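Local structure of NADPH-quinone reductase (Pediococcus pentosaceus ATCC 25745, 3HA2) at residues L95-S100 / E120-F125. The protein probably transfers electrons from NAD(P)H to quinones through bound FMN; this chain is its flavodoxin-like part. Residues are numbered along the deposited sequence; the frame is centred on the assembly and turned at random.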
ATOM      1  N   LEU A  95     -12.858  -0.138  12.035  1.00 22.34           N
ATOM      2  CA  LEU A  95     -11.646   0.384  11.402  1.00 21.98           C
ATOM      3  C   LEU A  95     -12.035   1.654  10.663  1.00 21.82           C
ATOM      4  O   LEU A  95     -12.938   1.622   9.831  1.00 21.93           O
ATOM      5  CB  LEU A  95     -11.057  -0.602  10.402  1.00 22.00           C
ATOM      6  CG  LEU A  95      -9.765  -0.108   9.721  1.00 22.71           C
ATOM      7  CD1 LEU A  95      -8.602   0.075  10.756  1.00 23.18           C
ATOM      8  CD2 LEU A  95      -9.327  -1.024   8.567  1.00 23.05           C
ATOM      9  N   GLY A  96     -11.350   2.749  10.976  1.00 21.19           N
ATOM     10  CA  GLY A  96     -11.548   4.027  10.285  1.00 21.58           C
ATOM     11  C   GLY A  96     -10.252   4.486   9.644  1.00 22.21           C
ATOM     12  O   GLY A  96      -9.151   4.062  10.033  1.00 22.30           O
ATOM     13  N   ILE A  97     -10.385   5.370   8.669  1.00 22.60           N
ATOM     14  CA  ILE A  97      -9.254   5.894   7.918  1.00 22.48           C
ATOM     15  C   ILE A  97      -9.415   7.400   7.837  1.00 22.51           C
ATOM     16  O   ILE A  97     -10.455   7.897   7.363  1.00 23.12           O
ATOM     17  CB  ILE A  97      -9.231   5.302   6.472  1.00 22.55           C
ATOM     18  CG1 ILE A  97      -9.125   3.765   6.500  1.00 23.06           C
ATOM     19  CG2 ILE A  97      -8.117   5.987   5.624  1.00 24.57           C
ATOM     20  CD1 ILE A  97      -7.820   3.220   7.040  1.00 26.30           C
ATOM     21  N   VAL A  98      -8.421   8.135   8.332  1.00 22.04           N
ATOM     22  CA  VAL A  98      -8.358   9.591   8.109  1.00 22.70           C
ATOM     23  C   VAL A  98      -7.175   9.833   7.171  1.00 23.27           C
ATOM     24  O   VAL A  98      -6.026   9.809   7.610  1.00 22.96           O
ATOM     25  CB  VAL A  98      -8.202  10.377   9.432  1.00 22.67           C
ATOM     26  CG1 VAL A  98      -8.111  11.916   9.157  1.00 23.15           C
ATOM     27  CG2 VAL A  98      -9.403  10.072  10.355  1.00 23.26           C
ATOM     28  N   VAL A  99      -7.463  10.018   5.876  1.00 23.15           N
ATOM     29  CA  VAL A  99      -6.415  10.104   4.858  1.00 22.79           C
ATOM     30  C   VAL A  99      -6.334  11.507   4.282  1.00 23.58           C
ATOM     31  O   VAL A  99      -7.334  12.055   3.833  1.00 22.86           O
ATOM     32  CB  VAL A  99      -6.588   9.015   3.732  1.00 22.10           C
ATOM     33  CG1 VAL A  99      -7.993   9.078   3.069  1.00 22.41           C
ATOM     34  CG2 VAL A  99      -5.479   9.136   2.700  1.00 22.07           C
ATOM     35  N   SER A 100      -5.153  12.109   4.343  1.00 24.18           N
ATOM     36  CA  SER A 100      -5.022  13.486   3.891  1.00 26.13           C
ATOM     37  C   SER A 100      -4.287  13.523   2.554  1.00 26.52           C
ATOM     38  O   SER A 100      -3.422  12.666   2.278  1.00 26.06           O
ATOM     39  CB  SER A 100      -4.351  14.350   4.968  1.00 26.18           C
ATOM     40  OG  SER A 100      -3.054  13.878   5.230  1.00 31.53           O
ATOM     41  N   GLU A 120     -11.963   3.536  -3.832  1.00 22.31           N
ATOM     42  CA  GLU A 120     -11.253   2.521  -4.615  1.00 23.08           C
ATOM     43  C   GLU A 120      -9.790   2.369  -4.210  1.00 23.29           C
ATOM     44  O   GLU A 120      -9.256   1.258  -4.164  1.00 23.89           O
ATOM     45  CB  GLU A 120     -11.339   2.898  -6.084  1.00 23.43           C
ATOM     46  CG  GLU A 120     -12.758   2.803  -6.645  1.00 24.19           C
ATOM     47  CD  GLU A 120     -12.808   3.425  -8.010  1.00 26.80           C
ATOM     48  OE1 GLU A 120     -13.157   4.635  -8.112  1.00 24.64           O
ATOM     49  OE2 GLU A 120     -12.416   2.719  -8.969  1.00 28.94           O
ATOM     50  N   LEU A 121      -9.136   3.482  -3.923  1.00 22.88           N
ATOM     51  CA  LEU A 121      -7.724   3.453  -3.530  1.00 23.80           C
ATOM     52  C   LEU A 121      -7.491   2.854  -2.150  1.00 24.12           C
ATOM     53  O   LEU A 121      -6.437   2.258  -1.902  1.00 24.13           O
ATOM     54  CB  LEU A 121      -7.099   4.855  -3.600  1.00 24.41           C
ATOM     55  CG  LEU A 121      -7.091   5.438  -5.011  1.00 25.42           C
ATOM     56  CD1 LEU A 121      -6.739   6.931  -4.961  1.00 27.39           C
ATOM     57  CD2 LEU A 121      -6.132   4.672  -5.915  1.00 25.06           C
HETATM   58  N   MSE A 122      -8.477   2.968  -1.270  1.00 23.61           N
HETATM   59  CA  MSE A 122      -8.334   2.427   0.080  1.00 24.15           C
HETATM   60  C   MSE A 122      -8.774   0.963   0.176  1.00 24.31           C
HETATM   61  O   MSE A 122      -8.874   0.420   1.277  1.00 24.74           O
HETATM   62  CB  MSE A 122      -9.128   3.288   1.086  1.00 24.18           C
HETATM   63  CG  MSE A 122      -8.648   4.746   1.218  1.00 23.81           C
HETATM   64 SE   MSE A 122      -6.825   4.899   1.910  1.00 36.97          SE
HETATM   65  CE  MSE A 122      -5.904   5.099   0.200  1.00 30.11           C
ATOM     66  N   ARG A 123      -9.042   0.333  -0.965  1.00 24.91           N
ATOM     67  CA  ARG A 123      -9.538  -1.047  -0.985  1.00 25.79           C
ATOM     68  C   ARG A 123      -8.685  -2.036  -0.164  1.00 24.82           C
ATOM     69  O   ARG A 123      -9.253  -2.915   0.467  1.00 25.30           O
ATOM     70  CB  ARG A 123      -9.708  -1.583  -2.420  1.00 25.71           C
ATOM     71  CG  ARG A 123     -10.794  -2.674  -2.497  1.00 29.07           C
ATOM     72  CD  ARG A 123     -12.167  -2.070  -2.225  1.00 31.10           C
ATOM     73  NE  ARG A 123     -12.702  -1.477  -3.433  1.00 33.27           N
ATOM     74  CZ  ARG A 123     -13.713  -0.611  -3.505  1.00 30.10           C
ATOM     75  NH1 ARG A 123     -14.363  -0.172  -2.422  1.00 26.93           N
ATOM     76  NH2 ARG A 123     -14.066  -0.169  -4.704  1.00 30.23           N
ATOM     77  N   PRO A 124      -7.334  -1.924  -0.188  1.00 25.12           N
ATOM     78  CA  PRO A 124      -6.614  -2.878   0.675  1.00 24.89           C
ATOM     79  C   PRO A 124      -7.006  -2.819   2.146  1.00 24.08           C
ATOM     80  O   PRO A 124      -6.969  -3.849   2.814  1.00 24.19           O
ATOM     81  CB  PRO A 124      -5.137  -2.493   0.493  1.00 25.12           C
ATOM     82  CG  PRO A 124      -5.084  -1.778  -0.803  1.00 25.95           C
ATOM     83  CD  PRO A 124      -6.404  -1.062  -0.940  1.00 25.30           C
ATOM     84  N   PHE A 125      -7.386  -1.642   2.655  1.00 24.45           N
ATOM     85  CA  PHE A 125      -7.810  -1.544   4.070  1.00 24.12           C
ATOM     86  C   PHE A 125      -9.187  -2.137   4.275  1.00 24.22           C
ATOM     87  O   PHE A 125      -9.476  -2.735   5.309  1.00 23.22           O
ATOM     88  CB  PHE A 125      -7.771  -0.092   4.551  1.00 25.75           C
ATOM     89  CG  PHE A 125      -6.382   0.444   4.704  1.00 26.14           C
ATOM     90  CD1 PHE A 125      -5.576   0.024   5.759  1.00 29.44           C
ATOM     91  CD2 PHE A 125      -5.866   1.342   3.782  1.00 28.96           C
ATOM     92  CE1 PHE A 125      -4.286   0.500   5.891  1.00 29.80           C
ATOM     93  CE2 PHE A 125      -4.578   1.842   3.927  1.00 29.35           C
ATOM     94  CZ  PHE A 125      -3.792   1.416   4.968  1.00 29.97           C
TER
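Ile-97 reaches from the middle of strand 94-101 into the angle between Met-122 and Phe-125, and its two branches divide the work. From CB of Ile-97 the methyl CG2 goes to 4.1 Å from SE of Met-122, a selenomethionine. The other branch leaves through CG1, which stands beside the backbone N and anti to the carbonyl carbon (chi1 -60°), and a further turn at chi2 carries CD1 over one face of the Phe-125 ring. There CD1 of Ile-97 makes a CH-pi contact, 4.2 Å from the centroid of the Phe-125 ring. It stands 22° off the normal, displaced toward the rim, and CG of Phe-125 is its nearest ring atom, 3.9 Å from CD1 of Ile-97. The Phe-125 side chain also touches Leu-57 of the adjacent strand 54-60. This is the usual packing of a flavodoxin-like fold, in which helices cover both faces of a five-stranded parallel sheet: 94-101 lies between strands 54-60 and 135-143, and the helical segment 120-125 packs on one face. Val-98 points to the other face, against Tyr-160 and Tyr-163 of helix 150-165. Met-122 sits where helix 118-121 gives way to helix 123-131, and its chain turns back at chi2, which brings SE of Met-122 to 4.5 Å from CG1 of Val-99. Toward the start of the strand, Leu-95 lays CD2 3.7 Å from the backbone O of Phe-125 and 4.4 Å from its CB.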